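Local structure of ATP-dependent DNA helicase (Mycobacterium smegmatis, 5V9X) at residues R673-V678 and P863-A868; E688-E693 and R698-S703; D435-A440 and Q667-Q672. The protein is a 3'-to-5' RNA:DNA helicase that tracks along single-stranded DNA and probably couples this movement to ATP hydrolysis. All coordinates share one frame; numbering follows the deposited sequence.

Three contacts illustrate how a multidomain helicase ties late parts of its chain to earlier ones. From the N terminus, helix 433-448, just after strand 424-429 of a parallel sheet, meets helix 661-676 in contact 3, closing a long loop that takes in the winged-helix region. Contact 1 opens at once, with the end of that same helix, and closes a second loop in series when residues 863-868 return near the C terminus. Contact 2, a hairpin, falls within this second loop. Contacts 1 and 3 share one helix and touch: Gln672 bonds to Phe866 N and, weakly, to Ser864 OG. Contacts 1 and 2 touch through Ser864 and Glu688, joining helix 661-676 to the C-terminal mixed sheet.

Contact 1. Residues R673-V678 and P863-A868; sequences REATGV and PSPFAA. With nucleotides of chain B.
Ala675 and Ser864 face each other across this junction, each pointing its CB toward the other segment, and the two carbons, Ala675 CB and Ser864 CB, lie 3.5 Å apart. Small side chains here bring two backbones close: the CA atoms of Ala675 and Ser864 are separated by 5.4 Å. Two further contacts flank this pair. Thr676 brings its methyl, CG2, to 4.1 Å from Ser864 CB, and Pro865 offers its ring carbon CD to Ala675 CB at 4.1 Å.

The polar end of Ser864 has a different task. With chi1 at 69°, OG lies between the backbone N and the carbonyl carbon, placed to accept from the amide of Ala867, N to OG 3.2 Å, in a nearly straight bond (163°). This is a classic N-cap on helix 865-870. The same OG bonds to Glu688 OE1 and, weakly, to Gln672 NE2. Thr676 OG1 makes hydrogen bonds to Val678 O (2.5 Å), almost in line with that carbonyl, and to Gln672 O, while Gly677, with positive phi, takes the chain out of the helix.

Farther along, Ala868 O comes within 3.4 Å of N1 of the adenine of DA2 of chain B, so this short helix borders the bound DNA strand. Helix 865-870 lies between the end of helix 661-676, where Pro865 rests on Leu668, Glu671 and Gln672 and Phe866 N bonds to Gln672 OE1, and the hairpin strands 684-691 and 697-702, against which Ala867 packs, touching Glu688, Ile700 and His702.

Contact 2. Residues E688-E693 and R698-S703; sequences ERFRDE and RVILHS
A chi1 of 56° sets Phe690 CG between its backbone N and carbonyl carbon and turns the ring to Arg698. Arg698 CB comes over one face, 4.0 Å from the centroid of the Phe690 ring, a CH-pi contact offset toward the rim, while Ile700 CD1 reaches the ring edge at 3.7 Å from Phe690 CE1. On the same face of the sheet, Glu688 stretches out fully, its CG anti to the backbone N (chi1 174°), and its carboxylate lies close to His702, with OE1 oblique to the imidazole and badly angled for a hydrogen bond to NE2.

Behind these side chains runs a regular antiparallel hairpin. Glu688 and Ile700 form a hydrogen-bonded pair, with Glu688 N to Ile700 O 2.8 Å and Ile700 N to Glu688 O 2.7 Å; Phe690 and Arg698 form the next. Between them, on the other face, Arg689 lies alongside Val699 as a non-hydrogen-bonded pair.

The chemistry is thus divided. Ring and aliphatic groups pack at one end; at the other, the buried Glu688 oxygens bond to Ser864 OG and Thr860 OG1, linking the strand to the residues just before helix 865-870, and no bond to His702 is made.

Contact 3. Residues D435-A440 and Q667-Q672; sequences DLIGCA and QLLREQ
Ile437 and Leu668 supply the close part of this helix-helix contact, their side chains crossing at an angle so that the methyl Ile437 CD1 lies 3.6 Å from Leu668 CD2. The same leucine methyl, CD2, is also 4.1 Å from Ile437 CG1, so it rests against the outer half of the isoleucine. Extension explains the reach: Ile437 CG1 stands anti to its carbonyl carbon, and a chi2 of 167° extends CD1 to the leucine methyl. Leu668 answers with CG anti to its own backbone N (chi1 172°). A second, lighter touch comes from Leu669, whose CD2 is 4.3 Å from Ile437 CD1. No hydrogen bond crosses between the segments; the attraction is purely apolar, and all three residues are buried.

The backbones stay well apart: Ile437 CA and Leu668 CA, the nearest pair, are separated by 9.6 Å, which leaves the interface resting on the outer reaches of long side chains. Away from this spot the pairing is slack. Leu436 points toward the partner helix but makes no contact with residues 667-672, and it packs instead on Met267, Pro430 and, one turn earlier in the partner helix, Asn664 and Leu665. The more solvent-accessible side of 667-672 carries charge: Arg670 forms a salt bridge with Glu674, and Glu671 with Arg433, the latter adding a polar link back to the first helix.

Helix 627-640 completes the packing, because its Thr637 touches both Ile437 and Leu669 and its Phe636 lies on Ile437. Helix 433-448 follows strand 424-429, and helix 661-676 follows strand 657-659, both in one parallel sheet, probably that of the second RecA-like domain of a superfamily 2 helicase; Leu668 also touches Pro865 and Phe866 of helix 865-870.

Contact 1. Residues R673-V678 and P863-A868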
loop_
_atom_site.group_PDB
_atom_site.type_symbol
_atom_site.label_atom_id
_atom_site.label_comp_id
_atom_site.label_asym_id
_atom_site.label_seq_id
_atom_site.Cartn_x
_atom_site.Cartn_y
_atom_site.Cartn_z
ATOM N N ARG A 673 -2.589 -10.465 31.979
ATOM C CA ARG A 673 -3.648 -11.104 32.749
ATOM C C ARG A 673 -3.537 -10.751 34.229
ATOM O O ARG A 673 -4.550 -10.504 34.890
ATOM C CB ARG A 673 -3.591 -12.619 32.539
ATOM C CG ARG A 673 -4.941 -13.318 32.533
ATOM C CD ARG A 673 -4.826 -14.762 32.055
ATOM N NE ARG A 673 -3.824 -15.521 32.801
ATOM C CZ ARG A 673 -2.656 -15.916 32.302
ATOM N NH1 ARG A 673 -2.336 -15.634 31.046
ATOM N NH2 ARG A 673 -1.808 -16.601 33.058
ATOM N N GLU A 674 -2.313 -10.707 34.762
ATOM C CA GLU A 674 -2.133 -10.341 36.163
ATOM C C GLU A 674 -2.489 -8.882 36.418
ATOM O O GLU A 674 -2.854 -8.523 37.543
ATOM C CB GLU A 674 -0.693 -10.606 36.600
ATOM C CG GLU A 674 -0.294 -12.070 36.610
ATOM C CD GLU A 674 1.180 -12.264 36.909
ATOM O OE1 GLU A 674 1.879 -11.254 37.138
ATOM O OE2 GLU A 674 1.641 -13.425 36.911
ATOM N N ALA A 675 -2.395 -8.031 35.401
ATOM C CA ALA A 675 -2.622 -6.606 35.602
ATOM C C ALA A 675 -4.092 -6.215 35.469
ATOM O O ALA A 675 -4.582 -5.398 36.258
ATOM C CB ALA A 675 -1.772 -5.798 34.620
ATOM N N THR A 676 -4.811 -6.776 34.492
ATOM C CA THR A 676 -6.213 -6.432 34.273
ATOM C C THR A 676 -7.143 -7.631 34.454
ATOM O O THR A 676 -8.312 -7.562 34.064
ATOM C CB THR A 676 -6.424 -5.828 32.884
ATOM O OG1 THR A 676 -5.963 -6.738 31.878
ATOM C CG2 THR A 676 -5.676 -4.508 32.753
ATOM N N GLY A 677 -6.659 -8.729 35.033
ATOM C CA GLY A 677 -7.504 -9.883 35.249
ATOM C C GLY A 677 -7.723 -10.694 33.989
ATOM O O GLY A 677 -7.500 -11.911 33.975
ATOM N N VAL A 678 -8.153 -10.025 32.918
ATOM C CA VAL A 678 -8.369 -10.641 31.616
ATOM C C VAL A 678 -7.605 -9.835 30.576
ATOM O O VAL A 678 -7.198 -8.695 30.813
ATOM C CB VAL A 678 -9.866 -10.718 31.245
ATOM C CG1 VAL A 678 -10.635 -11.519 32.289
ATOM C CG2 VAL A 678 -10.449 -9.317 31.100
ATOM N N PRO A 863 0.486 1.269 34.923
ATOM C CA PRO A 863 0.012 0.802 33.613
ATOM C C PRO A 863 0.379 -0.649 33.331
ATOM O O PRO A 863 1.516 -1.078 33.544
ATOM C CB PRO A 863 0.701 1.756 32.633
ATOM C CG PRO A 863 0.875 3.008 33.407
ATOM C CD PRO A 863 1.131 2.592 34.832
ATOM N N SER A 864 -0.607 -1.405 32.848
ATOM C CA SER A 864 -0.455 -2.788 32.415
ATOM C C SER A 864 0.497 -2.850 31.223
ATOM O O SER A 864 0.791 -1.810 30.615
ATOM C CB SER A 864 -1.818 -3.379 32.050
ATOM O OG SER A 864 -2.341 -2.778 30.879
ATOM N N PRO A 865 1.009 -4.032 30.862
ATOM C CA PRO A 865 1.858 -4.117 29.663
ATOM C C PRO A 865 1.209 -3.546 28.409
ATOM O O PRO A 865 1.877 -2.845 27.639
ATOM C CB PRO A 865 2.117 -5.623 29.532
ATOM C CG PRO A 865 2.046 -6.129 30.923
ATOM C CD PRO A 865 0.983 -5.305 31.608
ATOM N N PHE A 866 -0.079 -3.822 28.187
ATOM C CA PHE A 866 -0.755 -3.285 27.010
ATOM C C PHE A 866 -0.898 -1.771 27.099
ATOM O O PHE A 866 -0.709 -1.063 26.102
ATOM C CB PHE A 866 -2.127 -3.936 26.836
ATOM C CG PHE A 866 -2.078 -5.334 26.282
ATOM C CD1 PHE A 866 -0.896 -6.058 26.267
ATOM C CD2 PHE A 866 -3.218 -5.919 25.761
ATOM C CE1 PHE A 866 -0.857 -7.340 25.754
ATOM C CE2 PHE A 866 -3.185 -7.201 25.244
ATOM C CZ PHE A 866 -2.003 -7.912 25.240
ATOM N N ALA A 867 -1.241 -1.259 28.283
ATOM C CA ALA A 867 -1.327 0.184 28.467
ATOM C C ALA A 867 0.036 0.839 28.302
ATOM O O ALA A 867 0.146 1.915 27.704
ATOM C CB ALA A 867 -1.912 0.504 29.844
ATOM N N ALA A 868 1.086 0.200 28.825
ATOM C CA ALA A 868 2.436 0.732 28.666
ATOM C C ALA A 868 2.818 0.835 27.196
ATOM O O ALA A 868 3.474 1.798 26.784
ATOM C CB ALA A 868 3.437 -0.144 29.418
ATOM P P DA B 2 15.576 0.753 29.230
ATOM O OP1 DA B 2 16.442 -0.444 29.320
ATOM O OP2 DA B 2 16.180 2.080 28.977
ATOM O "O5'" DA B 2 14.449 0.497 28.119
ATOM C "C5'" DA B 2 14.668 0.905 26.767
ATOM C "C4'" DA B 2 13.810 0.095 25.809
ATOM O "O4'" DA B 2 12.493 -0.099 26.388
ATOM C "C3'" DA B 2 13.563 0.746 24.450
ATOM O "O3'" DA B 2 13.373 -0.256 23.456
ATOM C "C2'" DA B 2 12.275 1.512 24.703
ATOM C "C1'" DA B 2 11.522 0.507 25.560
ATOM N N9 DA B 2 10.500 1.113 26.404
ATOM C C8 DA B 2 10.656 2.163 27.265
ATOM N N7 DA B 2 9.556 2.496 27.896
ATOM C C5 DA B 2 8.613 1.602 27.416
ATOM C C6 DA B 2 7.243 1.428 27.692
ATOM N N6 DA B 2 6.564 2.186 28.560
ATOM N N1 DA B 2 6.594 0.441 27.039
ATOM C C2 DA B 2 7.276 -0.317 26.171
ATOM N N3 DA B 2 8.562 -0.247 25.830
ATOM C C4 DA B 2 9.179 0.742 26.495
#

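Contact 2. Residues E688-E693 and R698-S703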
loop_
_atom_site.group_PDB
_atom_site.type_symbol
_atom_site.label_atom_id
_atom_site.label_comp_id
_atom_site.label_asym_id
_atom_site.label_seq_id
_atom_site.Cartn_x
_atom_site.Cartn_y
_atom_site.Cartn_z
ATOM N N GLU A 688 -9.130 0.442 31.186
ATOM C CA GLU A 688 -8.146 0.496 32.257
ATOM C C GLU A 688 -7.974 1.937 32.710
ATOM O O GLU A 688 -7.854 2.841 31.879
ATOM C CB GLU A 688 -6.809 -0.082 31.791
ATOM C CG GLU A 688 -5.686 0.056 32.796
ATOM C CD GLU A 688 -4.437 -0.677 32.362
ATOM O OE1 GLU A 688 -4.476 -1.348 31.309
ATOM O OE2 GLU A 688 -3.416 -0.583 33.073
ATOM N N ARG A 689 -7.960 2.145 34.024
ATOM C CA ARG A 689 -7.858 3.478 34.595
ATOM C C ARG A 689 -6.749 3.520 35.637
ATOM O O ARG A 689 -6.573 2.574 36.411
ATOM C CB ARG A 689 -9.185 3.914 35.225
ATOM C CG ARG A 689 -9.188 5.346 35.730
ATOM C CD ARG A 689 -10.532 5.749 36.321
ATOM N NE ARG A 689 -10.992 4.814 37.346
ATOM C CZ ARG A 689 -11.922 3.886 37.145
ATOM N NH1 ARG A 689 -12.495 3.770 35.955
ATOM N NH2 ARG A 689 -12.280 3.075 38.131
ATOM N N PHE A 690 -6.005 4.620 35.641
ATOM C CA PHE A 690 -4.985 4.878 36.646
ATOM C C PHE A 690 -4.770 6.383 36.713
ATOM O O PHE A 690 -5.214 7.130 35.838
ATOM C CB PHE A 690 -3.677 4.138 36.333
ATOM C CG PHE A 690 -3.110 4.445 34.972
ATOM C CD1 PHE A 690 -3.440 3.662 33.877
ATOM C CD2 PHE A 690 -2.238 5.507 34.791
ATOM C CE1 PHE A 690 -2.917 3.938 32.624
ATOM C CE2 PHE A 690 -1.714 5.788 33.541
ATOM C CZ PHE A 690 -2.054 5.002 32.458
ATOM N N ARG A 691 -4.091 6.822 37.766
ATOM C CA ARG A 691 -3.772 8.232 37.936
ATOM C C ARG A 691 -2.313 8.479 37.582
ATOM O O ARG A 691 -1.441 7.658 37.884
ATOM C CB ARG A 691 -4.057 8.703 39.363
ATOM C CG ARG A 691 -3.280 7.975 40.441
ATOM C CD ARG A 691 -3.483 8.637 41.792
ATOM N NE ARG A 691 -4.896 8.727 42.147
ATOM C CZ ARG A 691 -5.567 7.772 42.781
ATOM N NH1 ARG A 691 -6.853 7.937 43.065
ATOM N NH2 ARG A 691 -4.954 6.649 43.131
ATOM N N ASP A 692 -2.059 9.605 36.925
ATOM C CA ASP A 692 -0.705 9.975 36.554
ATOM C C ASP A 692 0.120 10.288 37.799
ATOM O O ASP A 692 -0.412 10.520 38.888
ATOM C CB ASP A 692 -0.719 11.190 35.625
ATOM C CG ASP A 692 0.456 11.209 34.669
ATOM O OD1 ASP A 692 0.292 11.714 33.539
ATOM O OD2 ASP A 692 1.535 10.703 35.040
ATOM N N GLU A 693 1.444 10.294 37.624
ATOM C CA GLU A 693 2.323 10.758 38.692
ATOM C C GLU A 693 2.022 12.197 39.084
ATOM O O GLU A 693 2.376 12.617 40.191
ATOM C CB GLU A 693 3.786 10.623 38.271
ATOM C CG GLU A 693 4.369 9.238 38.503
ATOM C CD GLU A 693 5.724 9.058 37.850
ATOM O OE1 GLU A 693 6.028 9.804 36.895
ATOM O OE2 GLU A 693 6.485 8.170 38.292
ATOM N N ARG A 698 -6.173 8.747 33.806
ATOM C CA ARG A 698 -5.939 8.248 32.456
ATOM C C ARG A 698 -6.778 6.998 32.252
ATOM O O ARG A 698 -6.574 5.993 32.940
ATOM C CB ARG A 698 -4.456 7.952 32.216
ATOM C CG ARG A 698 -3.753 9.031 31.416
ATOM C CD ARG A 698 -2.295 8.696 31.160
ATOM N NE ARG A 698 -1.669 9.686 30.286
ATOM C CZ ARG A 698 -1.247 10.878 30.692
ATOM N NH1 ARG A 698 -1.385 11.236 31.962
ATOM N NH2 ARG A 698 -0.692 11.717 29.829
ATOM N N VAL A 699 -7.718 7.065 31.314
ATOM C CA VAL A 699 -8.639 5.973 31.026
ATOM C C VAL A 699 -8.327 5.450 29.632
ATOM O O VAL A 699 -8.446 6.185 28.644
ATOM C CB VAL A 699 -10.102 6.424 31.135
ATOM C CG1 VAL A 699 -11.032 5.234 31.005
ATOM C CG2 VAL A 699 -10.335 7.148 32.452
ATOM N N ILE A 700 -7.935 4.182 29.551
ATOM C CA ILE A 700 -7.497 3.560 28.308
ATOM C C ILE A 700 -8.509 2.498 27.907
ATOM O O ILE A 700 -8.861 1.630 28.715
ATOM C CB ILE A 700 -6.093 2.947 28.454
ATOM C CG1 ILE A 700 -5.061 4.041 28.734
ATOM C CG2 ILE A 700 -5.722 2.170 27.205
ATOM C CD1 ILE A 700 -3.676 3.512 29.015
ATOM N N LEU A 701 -8.979 2.570 26.664
ATOM C CA LEU A 701 -9.811 1.522 26.088
ATOM C C LEU A 701 -8.909 0.551 25.340
ATOM O O LEU A 701 -8.140 0.963 24.469
ATOM C CB LEU A 701 -10.867 2.101 25.147
ATOM C CG LEU A 701 -11.620 1.078 24.291
ATOM C CD1 LEU A 701 -12.348 0.060 25.162
ATOM C CD2 LEU A 701 -12.589 1.770 23.343
ATOM N N HIS A 702 -8.993 -0.726 25.690
ATOM C CA HIS A 702 -8.212 -1.764 25.035
ATOM C C HIS A 702 -9.093 -2.514 24.045
ATOM O O HIS A 702 -10.146 -3.040 24.419
ATOM C CB HIS A 702 -7.625 -2.733 26.059
ATOM C CG HIS A 702 -6.518 -2.158 26.888
ATOM N ND1 HIS A 702 -6.737 -1.224 27.877
ATOM C CD2 HIS A 702 -5.186 -2.398 26.887
ATOM C CE1 HIS A 702 -5.588 -0.910 28.446
ATOM N NE2 HIS A 702 -4.631 -1.607 27.863
ATOM N N SER A 703 -8.656 -2.562 22.787
ATOM C CA SER A 703 -9.392 -3.188 21.695
ATOM C C SER A 703 -8.460 -3.360 20.506
ATOM O O SER A 703 -7.724 -2.429 20.162
ATOM C CB SER A 703 -10.607 -2.347 21.300
ATOM O OG SER A 703 -10.995 -2.605 19.961
#

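Contact 3. Residues D435-A440 and Q667-Q672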
loop_
_atom_site.group_PDB
_atom_site.type_symbol
_atom_site.label_atom_id
_atom_site.label_comp_id
_atom_site.label_asym_id
_atom_site.label_seq_id
_atom_site.Cartn_x
_atom_site.Cartn_y
_atom_site.Cartn_z
ATOM N N ASP A 435 4.469 -5.980 19.394
ATOM C CA ASP A 435 4.772 -6.297 18.005
ATOM C C ASP A 435 4.911 -7.800 17.804
ATOM O O ASP A 435 4.641 -8.306 16.709
ATOM C CB ASP A 435 6.046 -5.578 17.563
ATOM C CG ASP A 435 6.297 -5.698 16.069
ATOM O OD1 ASP A 435 5.344 -6.000 15.321
ATOM O OD2 ASP A 435 7.454 -5.496 15.644
ATOM N N LEU A 436 5.323 -8.525 18.847
ATOM C CA LEU A 436 5.425 -9.978 18.756
ATOM C C LEU A 436 4.075 -10.606 18.435
ATOM O O LEU A 436 3.991 -11.539 17.627
ATOM C CB LEU A 436 5.992 -10.542 20.059
ATOM C CG LEU A 436 5.984 -12.056 20.269
ATOM C CD1 LEU A 436 6.810 -12.755 19.207
ATOM C CD2 LEU A 436 6.493 -12.397 21.662
ATOM N N ILE A 437 3.006 -10.104 19.057
ATOM C CA ILE A 437 1.662 -10.556 18.709
ATOM C C ILE A 437 1.338 -10.189 17.267
ATOM O O ILE A 437 0.704 -10.964 16.540
ATOM C CB ILE A 437 0.632 -9.966 19.689
ATOM C CG1 ILE A 437 0.904 -10.462 21.111
ATOM C CG2 ILE A 437 -0.783 -10.315 19.255
ATOM C CD1 ILE A 437 0.145 -9.701 22.172
ATOM N N GLY A 438 1.774 -9.006 16.829
ATOM C CA GLY A 438 1.523 -8.598 15.455
ATOM C C GLY A 438 2.193 -9.508 14.442
ATOM O O GLY A 438 1.587 -9.885 13.437
ATOM N N CYS A 439 3.452 -9.875 14.694
ATOM C CA CYS A 439 4.153 -10.783 13.792
ATOM C C CYS A 439 3.542 -12.179 13.825
ATOM O O CYS A 439 3.467 -12.852 12.791
ATOM C CB CYS A 439 5.637 -10.845 14.153
ATOM S SG CYS A 439 6.509 -9.268 14.037
ATOM N N ALA A 440 3.104 -12.630 15.003
ATOM C CA ALA A 440 2.536 -13.970 15.120
ATOM C C ALA A 440 1.236 -14.091 14.332
ATOM O O ALA A 440 1.070 -15.018 13.530
ATOM C CB ALA A 440 2.312 -14.318 16.592
ATOM N N GLN A 667 4.910 -14.782 28.814
ATOM C CA GLN A 667 5.106 -13.820 29.891
ATOM C C GLN A 667 4.288 -12.556 29.657
ATOM O O GLN A 667 3.705 -12.001 30.596
ATOM C CB GLN A 667 6.588 -13.478 30.025
ATOM C CG GLN A 667 6.898 -12.610 31.225
ATOM C CD GLN A 667 8.142 -11.773 31.031
ATOM O OE1 GLN A 667 8.796 -11.842 29.990
ATOM N NE2 GLN A 667 8.472 -10.967 32.033
ATOM N N LEU A 668 4.236 -12.088 28.408
ATOM C CA LEU A 668 3.467 -10.887 28.090
ATOM C C LEU A 668 1.998 -11.067 28.444
ATOM O O LEU A 668 1.395 -10.212 29.101
ATOM C CB LEU A 668 3.624 -10.546 26.608
ATOM C CG LEU A 668 2.734 -9.436 26.053
ATOM C CD1 LEU A 668 3.055 -8.104 26.708
ATOM C CD2 LEU A 668 2.888 -9.345 24.547
ATOM N N LEU A 669 1.405 -12.185 28.021
ATOM C CA LEU A 669 -0.012 -12.411 28.283
ATOM C C LEU A 669 -0.265 -12.687 29.758
ATOM O O LEU A 669 -1.281 -12.250 30.310
ATOM C CB LEU A 669 -0.521 -13.561 27.417
ATOM C CG LEU A 669 -0.383 -13.295 25.918
ATOM C CD1 LEU A 669 -0.795 -14.511 25.107
ATOM C CD2 LEU A 669 -1.203 -12.077 25.524
ATOM N N ARG A 670 0.646 -13.409 30.414
ATOM C CA ARG A 670 0.520 -13.630 31.851
ATOM C C ARG A 670 0.505 -12.308 32.607
ATOM O O ARG A 670 -0.389 -12.057 33.424
ATOM C CB ARG A 670 1.656 -14.526 32.349
ATOM C CG ARG A 670 1.642 -14.753 33.851
ATOM C CD ARG A 670 2.716 -15.731 34.301
ATOM N NE ARG A 670 4.057 -15.328 33.887
ATOM C CZ ARG A 670 4.756 -14.348 34.454
ATOM N NH1 ARG A 670 4.240 -13.652 35.457
ATOM N NH2 ARG A 670 5.972 -14.058 34.010
ATOM N N GLU A 671 1.483 -11.439 32.333
ATOM C CA GLU A 671 1.552 -10.154 33.025
ATOM C C GLU A 671 0.336 -9.289 32.719
ATOM O O GLU A 671 -0.182 -8.601 33.606
ATOM C CB GLU A 671 2.832 -9.414 32.645
ATOM C CG GLU A 671 4.109 -10.042 33.171
ATOM C CD GLU A 671 5.324 -9.190 32.873
ATOM O OE1 GLU A 671 5.204 -7.947 32.914
ATOM O OE2 GLU A 671 6.397 -9.759 32.587
ATOM N N GLN A 672 -0.123 -9.292 31.464
ATOM C CA GLN A 672 -1.337 -8.555 31.131
ATOM C C GLN A 672 -2.539 -9.137 31.860
ATOM O O GLN A 672 -3.419 -8.397 32.317
ATOM C CB GLN A 672 -1.571 -8.568 29.622
ATOM C CG GLN A 672 -2.766 -7.736 29.188
ATOM C CD GLN A 672 -2.592 -6.267 29.515
ATOM O OE1 GLN A 672 -1.489 -5.731 29.432
ATOM N NE2 GLN A 672 -3.679 -5.611 29.899
#